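Local coordinates for biofilm-surface layer protein A (Bacillus subtilis, PDB 4BHU) that self-assembles into a stable layer on the surface of biofilms, makes them hydrophobic and is required for complex colony architecture, at residues 65-69 against 70-74; 95-99 against 100-104. The protein carries 1 engineered substitution. One frame throughout, in Å; residues are numbered along the deposited sequence.

Interaction 1 of 2, residues 65-69 against 70-74; sequences QILNN and GKTVR
The backbones of Q65-N69 and G70-R74 run antiparallel: L67 N bonds to T72 O at 3.0 Å, T72 N to L67 O at 3.1 Å, and R74 N to Q65 O at 2.9 Å. I66 and V73 form the non-hydrogen-bonded pair between these bonds. At the end, N68 to K71 makes a type I' turn. Its closing bond, K71 N to N68 O, is 3.2 Å long and comes from well above the carbonyl plane. The two segments form a beta hairpin at the edge of the five-stranded sheet. K71 and T72 both face L67, a classic beta bulge next to the turn. The N68 side chain reaches back toward T72. With CG anti to the backbone N (chi1 -174°), N68 ND2 donates a nearly straight hydrogen bond to T72 OG1, 3.3 Å away and close to the amide plane. L67 and T72 lie on one face of the sheet. L67 CG packs on T72 CB at 4.0 Å, and L67 CD1 sits over one face of the R74 guanidinium, toward the rim, 3.8 Å from R74 NH1. The guanidinium is also held by a salt bridge from NE to E41. On the face of I66 and V73, I66 CG2 covers the turn at G70 CA, 3.6 Å away, and both side chains pack against L61.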
ATOM      1  N   GLN I  65      35.929  -0.025   1.884  1.00 31.93           N
ATOM      2  CA  GLN I  65      35.871  -0.321   0.458  1.00 27.15           C
ATOM      3  C   GLN I  65      37.214  -0.696  -0.140  1.00 31.68           C
ATOM      4  O   GLN I  65      37.293  -1.121  -1.297  1.00 27.94           O
ATOM      5  CB  GLN I  65      35.311   0.881  -0.305  1.00 30.41           C
ATOM      6  CG  GLN I  65      33.853   1.155   0.000  1.00 32.36           C
ATOM      7  CD  GLN I  65      33.320   2.423  -0.675  1.00 36.07           C
ATOM      8  OE1 GLN I  65      34.079   3.322  -1.026  1.00 32.56           O
ATOM      9  NE2 GLN I  65      32.003   2.494  -0.839  1.00 39.24           N
ATOM     10  N   ILE I  66      38.275  -0.542   0.639  1.00 30.07           N
ATOM     11  CA  ILE I  66      39.616  -0.826   0.149  1.00 31.94           C
ATOM     12  C   ILE I  66      40.220  -1.974   0.955  1.00 32.51           C
ATOM     13  O   ILE I  66      40.243  -1.927   2.186  1.00 33.58           O
ATOM     14  CB  ILE I  66      40.530   0.404   0.294  1.00 31.23           C
ATOM     15  CG1 ILE I  66      39.947   1.585  -0.476  1.00 28.85           C
ATOM     16  CG2 ILE I  66      41.932   0.085  -0.233  1.00 32.34           C
ATOM     17  CD1 ILE I  66      40.562   2.910  -0.124  1.00 35.63           C
ATOM     18  N   LEU I  67      40.702  -3.004   0.274  1.00 30.25           N
ATOM     19  CA  LEU I  67      41.391  -4.077   0.984  1.00 39.86           C
ATOM     20  C   LEU I  67      42.496  -4.720   0.141  1.00 38.25           C
ATOM     21  O   LEU I  67      42.838  -4.230  -0.933  1.00 29.94           O
ATOM     22  CB  LEU I  67      40.377  -5.128   1.426  1.00 41.79           C
ATOM     23  CG  LEU I  67      39.513  -5.646   0.290  1.00 43.72           C
ATOM     24  CD1 LEU I  67      39.448  -7.164   0.381  1.00 49.33           C
ATOM     25  CD2 LEU I  67      38.108  -5.012   0.334  1.00 44.16           C
ATOM     26  N   ASN I  68      43.052  -5.830   0.627  1.00 37.32           N
ATOM     27  CA  ASN I  68      44.088  -6.525  -0.131  1.00 36.65           C
ATOM     28  C   ASN I  68      45.265  -5.570  -0.376  1.00 37.91           C
ATOM     29  O   ASN I  68      45.803  -5.473  -1.483  1.00 32.26           O
ATOM     30  CB  ASN I  68      43.513  -7.044  -1.447  1.00 36.07           C
ATOM     31  CG  ASN I  68      44.494  -7.897  -2.219  1.00 43.63           C
ATOM     32  OD1 ASN I  68      45.457  -8.433  -1.656  1.00 47.93           O
ATOM     33  ND2 ASN I  68      44.262  -8.018  -3.523  1.00 40.05           N
ATOM     34  N   ASN I  69      45.641  -4.863   0.683  1.00 34.67           N
ATOM     35  CA  ASN I  69      46.780  -3.948   0.653  1.00 41.19           C
ATOM     36  C   ASN I  69      46.614  -2.877  -0.421  1.00 40.16           C
ATOM     37  O   ASN I  69      47.535  -2.590  -1.191  1.00 39.99           O
ATOM     38  CB  ASN I  69      48.073  -4.736   0.459  1.00 39.41           C
ATOM     39  CG  ASN I  69      48.271  -5.803   1.541  1.00 50.66           C
ATOM     40  OD1 ASN I  69      48.564  -6.963   1.241  1.00 54.39           O
ATOM     41  ND2 ASN I  69      48.071  -5.417   2.801  1.00 46.81           N
ATOM     42  N   GLY I  70      45.414  -2.306  -0.469  1.00 39.77           N
ATOM     43  CA  GLY I  70      45.091  -1.234  -1.398  1.00 36.64           C
ATOM     44  C   GLY I  70      44.863  -1.653  -2.843  1.00 30.46           C
ATOM     45  O   GLY I  70      44.655  -0.796  -3.692  1.00 29.71           O
ATOM     46  N   LYS I  71      44.872  -2.949  -3.133  1.00 30.11           N
ATOM     47  CA  LYS I  71      44.757  -3.412  -4.519  1.00 29.41           C
ATOM     48  C   LYS I  71      43.341  -3.812  -4.944  1.00 32.03           C
ATOM     49  O   LYS I  71      43.103  -4.069  -6.128  1.00 29.42           O
ATOM     50  CB  LYS I  71      45.668  -4.603  -4.756  1.00 30.65           C
ATOM     51  CG  LYS I  71      47.172  -4.249  -4.735  1.00 36.46           C
ATOM     52  CD  LYS I  71      48.027  -5.469  -5.102  1.00 37.76           C
ATOM     53  CE  LYS I  71      48.066  -6.486  -3.961  1.00 43.77           C
ATOM     54  NZ  LYS I  71      48.972  -7.640  -4.243  1.00 48.02           N
ATOM     55  N   THR I  72      42.427  -3.893  -3.986  1.00 27.41           N
ATOM     56  CA  THR I  72      41.032  -4.257  -4.273  1.00 27.76           C
ATOM     57  C   THR I  72      40.093  -3.167  -3.807  1.00 27.36           C
ATOM     58  O   THR I  72      40.158  -2.715  -2.666  1.00 31.45           O
ATOM     59  CB  THR I  72      40.651  -5.599  -3.587  1.00 33.76           C
ATOM     60  OG1 THR I  72      41.382  -6.662  -4.209  1.00 33.45           O
ATOM     61  CG2 THR I  72      39.140  -5.899  -3.733  1.00 34.79           C
ATOM     62  N   VAL I  73      39.200  -2.749  -4.689  1.00 30.25           N
ATOM     63  CA  VAL I  73      38.190  -1.769  -4.325  1.00 26.21           C
ATOM     64  C   VAL I  73      36.834  -2.415  -4.555  1.00 28.20           C
ATOM     65  O   VAL I  73      36.533  -2.860  -5.664  1.00 27.82           O
ATOM     66  CB  VAL I  73      38.331  -0.473  -5.145  1.00 30.16           C
ATOM     67  CG1 VAL I  73      37.239   0.503  -4.764  1.00 31.17           C
ATOM     68  CG2 VAL I  73      39.718   0.159  -4.916  1.00 28.56           C
ATOM     69  N   ARG I  74      36.043  -2.466  -3.487  1.00 28.45           N
ATOM     70  CA  ARG I  74      34.785  -3.207  -3.441  1.00 28.39           C
ATOM     71  C   ARG I  74      33.640  -2.308  -2.995  1.00 35.34           C
ATOM     72  O   ARG I  74      33.703  -1.688  -1.921  1.00 33.23           O
ATOM     73  CB  ARG I  74      34.922  -4.311  -2.419  1.00 35.19           C
ATOM     74  CG  ARG I  74      34.498  -5.656  -2.872  1.00 41.94           C
ATOM     75  CD  ARG I  74      34.928  -6.665  -1.832  1.00 41.16           C
ATOM     76  NE  ARG I  74      35.828  -7.660  -2.395  1.00 42.81           N
ATOM     77  CZ  ARG I  74      36.378  -8.639  -1.693  1.00 45.40           C
ATOM     78  NH1 ARG I  74      36.118  -8.740  -0.399  1.00 41.58           N
ATOM     79  NH2 ARG I  74      37.187  -9.510  -2.281  1.00 52.09           N
TER

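Interaction 2 of 2, residues 95-99 against 100-104; sequences TLPAA and GTYTF
P97, A98 and A99 bend round the aromatic ring of Y102, which points back from the start of strand 100-109. The arrangement fits a tyrosine corner. In this motif of Greek-key beta-sandwich proteins, a tyrosine hydroxyl bonds to the backbone a few residues earlier, here four. The setting agrees with the immunoglobulin-like fold expected for this family. The loop carries the chain from strand 90-95 of the three-stranded sheet to strand 100-109 of the five-stranded one. P97 comes first. Its CG lies over one face of the Y102 ring, in a CH-pi contact 3.8 Å from the centroid and 29° off the ring normal. The two side chains run past each other in opposite directions. The contact is displaced toward the hydroxyl end, so P97 CG is only 3.3 Å from Y102 CZ, a tight approach. P97 CB lies 3.4 Å from Y102 OH. F48 touches P97 and also meets the Y102 ring edge-to-face. A98 follows and supplies the polar link through its backbone. Its carbonyl receives the hydroxyl bond, while its side chain touches W20. A99 leads into the strand. Its N hydrogen-bonds to E19 OE1. G100 then starts the strand with an extended backbone of positive phi. The backbones of G100 and Y102 hydrogen-bond to those of V125 and I123 in strand 119-125. With CG beside its own backbone N (chi1 -69°), Y102 lays its ring across the inside of the bend. The Y102 OH to A98 O bond is short, 2.5 Å, with a C=O...O angle of 130°. A98 O lies near the ring plane, at the edge, 3.2 Å from Y102 CE1.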
ATOM      1  N   THR I  95      52.326   7.659  -7.849  1.00 44.71           N
ATOM      2  CA  THR I  95      53.635   7.377  -8.430  1.00 39.63           C
ATOM      3  C   THR I  95      53.566   6.193  -9.388  1.00 40.09           C
ATOM      4  O   THR I  95      53.307   5.066  -8.977  1.00 45.30           O
ATOM      5  CB  THR I  95      54.669   7.048  -7.330  1.00 44.82           C
ATOM      6  OG1 THR I  95      54.888   8.205  -6.510  1.00 41.78           O
ATOM      7  CG2 THR I  95      55.988   6.588  -7.961  1.00 46.12           C
ATOM      8  N   LEU I  96      53.783   6.429 -10.673  1.00 35.95           N
ATOM      9  CA  LEU I  96      53.753   5.326 -11.616  1.00 40.99           C
ATOM     10  C   LEU I  96      54.899   4.352 -11.326  1.00 42.05           C
ATOM     11  O   LEU I  96      56.021   4.775 -11.094  1.00 42.23           O
ATOM     12  CB  LEU I  96      53.842   5.830 -13.055  1.00 41.66           C
ATOM     13  CG  LEU I  96      52.658   6.654 -13.583  1.00 47.82           C
ATOM     14  CD1 LEU I  96      52.871   6.974 -15.057  1.00 40.19           C
ATOM     15  CD2 LEU I  96      51.336   5.916 -13.381  1.00 37.88           C
ATOM     16  N   PRO I  97      54.625   3.042 -11.373  1.00 43.95           N
ATOM     17  CA  PRO I  97      55.640   2.022 -11.081  1.00 38.94           C
ATOM     18  C   PRO I  97      56.627   1.793 -12.236  1.00 48.04           C
ATOM     19  O   PRO I  97      56.541   2.446 -13.283  1.00 41.69           O
ATOM     20  CB  PRO I  97      54.796   0.760 -10.899  1.00 38.28           C
ATOM     21  CG  PRO I  97      53.670   0.970 -11.861  1.00 37.78           C
ATOM     22  CD  PRO I  97      53.337   2.431 -11.751  1.00 38.11           C
ATOM     23  N   ALA I  98      57.537   0.837 -12.053  1.00 39.66           N
ATOM     24  CA  ALA I  98      58.512   0.498 -13.094  1.00 46.20           C
ATOM     25  C   ALA I  98      57.853   0.321 -14.465  1.00 46.21           C
ATOM     26  O   ALA I  98      56.690  -0.054 -14.570  1.00 43.99           O
ATOM     27  CB  ALA I  98      59.286  -0.761 -12.711  1.00 40.31           C
ATOM     28  N   ALA I  99      58.609   0.592 -15.521  1.00 45.40           N
ATOM     29  CA  ALA I  99      58.089   0.483 -16.867  1.00 40.94           C
ATOM     30  C   ALA I  99      57.638  -0.935 -17.193  1.00 47.07           C
ATOM     31  O   ALA I  99      58.260  -1.929 -16.777  1.00 38.35           O
ATOM     32  CB  ALA I  99      59.125   0.968 -17.884  1.00 50.41           C
ATOM     33  N   GLY I 100      56.537  -1.009 -17.944  1.00 37.41           N
ATOM     34  CA  GLY I 100      55.922  -2.269 -18.311  1.00 41.43           C
ATOM     35  C   GLY I 100      54.434  -2.081 -18.604  1.00 39.57           C
ATOM     36  O   GLY I 100      53.897  -0.978 -18.500  1.00 36.04           O
ATOM     37  N   THR I 101      53.769  -3.161 -18.988  1.00 44.54           N
ATOM     38  CA  THR I 101      52.325  -3.119 -19.161  1.00 47.52           C
ATOM     39  C   THR I 101      51.675  -3.610 -17.869  1.00 46.48           C
ATOM     40  O   THR I 101      52.113  -4.610 -17.283  1.00 39.05           O
ATOM     41  CB  THR I 101      51.873  -3.987 -20.339  1.00 50.13           C
ATOM     42  OG1 THR I 101      52.199  -5.360 -20.073  1.00 58.43           O
ATOM     43  CG2 THR I 101      52.563  -3.546 -21.603  1.00 41.80           C
ATOM     44  N   TYR I 102      50.638  -2.889 -17.434  1.00 45.13           N
ATOM     45  CA  TYR I 102      49.911  -3.201 -16.205  1.00 39.32           C
ATOM     46  C   TYR I 102      48.426  -3.389 -16.502  1.00 42.11           C
ATOM     47  O   TYR I 102      47.792  -2.517 -17.121  1.00 41.89           O
ATOM     48  CB  TYR I 102      50.089  -2.068 -15.202  1.00 38.19           C
ATOM     49  CG  TYR I 102      51.496  -1.968 -14.666  1.00 36.81           C
ATOM     50  CD1 TYR I 102      52.497  -1.343 -15.400  1.00 41.38           C
ATOM     51  CD2 TYR I 102      51.827  -2.513 -13.422  1.00 39.35           C
ATOM     52  CE1 TYR I 102      53.788  -1.247 -14.908  1.00 38.05           C
ATOM     53  CE2 TYR I 102      53.103  -2.415 -12.918  1.00 40.92           C
ATOM     54  CZ  TYR I 102      54.086  -1.792 -13.665  1.00 44.75           C
ATOM     55  OH  TYR I 102      55.365  -1.702 -13.154  1.00 45.06           O
ATOM     56  N   THR I 103      47.889  -4.521 -16.053  1.00 35.67           N
ATOM     57  CA  THR I 103      46.514  -4.901 -16.339  1.00 40.64           C
ATOM     58  C   THR I 103      45.598  -4.747 -15.124  1.00 37.99           C
ATOM     59  O   THR I 103      45.895  -5.234 -14.025  1.00 36.09           O
ATOM     60  CB  THR I 103      46.426  -6.360 -16.831  1.00 46.74           C
ATOM     61  OG1 THR I 103      47.285  -6.547 -17.965  1.00 45.00           O
ATOM     62  CG2 THR I 103      44.980  -6.711 -17.213  1.00 43.60           C
ATOM     63  N   PHE I 104      44.483  -4.065 -15.356  1.00 40.24           N
ATOM     64  CA  PHE I 104      43.456  -3.838 -14.354  1.00 32.01           C
ATOM     65  C   PHE I 104      42.244  -4.693 -14.696  1.00 37.84           C
ATOM     66  O   PHE I 104      41.956  -4.938 -15.871  1.00 34.08           O
ATOM     67  CB  PHE I 104      43.035  -2.370 -14.345  1.00 35.10           C
ATOM     68  CG  PHE I 104      44.137  -1.427 -13.977  1.00 34.37           C
ATOM     69  CD1 PHE I 104      45.079  -1.048 -14.914  1.00 39.00           C
ATOM     70  CD2 PHE I 104      44.245  -0.932 -12.688  1.00 34.99           C
ATOM     71  CE1 PHE I 104      46.096  -0.180 -14.576  1.00 36.17           C
ATOM     72  CE2 PHE I 104      45.265  -0.060 -12.341  1.00 34.71           C
ATOM     73  CZ  PHE I 104      46.193   0.314 -13.289  1.00 37.26           C
TER

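Overall arrangement
From the N terminus, interaction 1 comes first. It closes the short turn between strands 66-67 and 72-76. The chain then passes through strand 90-95 of the three-stranded sheet. Interaction 2 closes the next loop, which leads into strand 100-109. The two contacts are in series; neither encloses the other and they do not cross. The centres of interactions 1 and 2 lie about 18 Å apart. Both reach the five-stranded sheet, where strand 39-43 separates 72-76 from 100-109. Interaction 1 adds one of its two outermost strands, 66-67. Interaction 2 shapes the passage between sheets. All four segments belong to the Biofilm surface layer A domain, the part of the longer protein held in this chain.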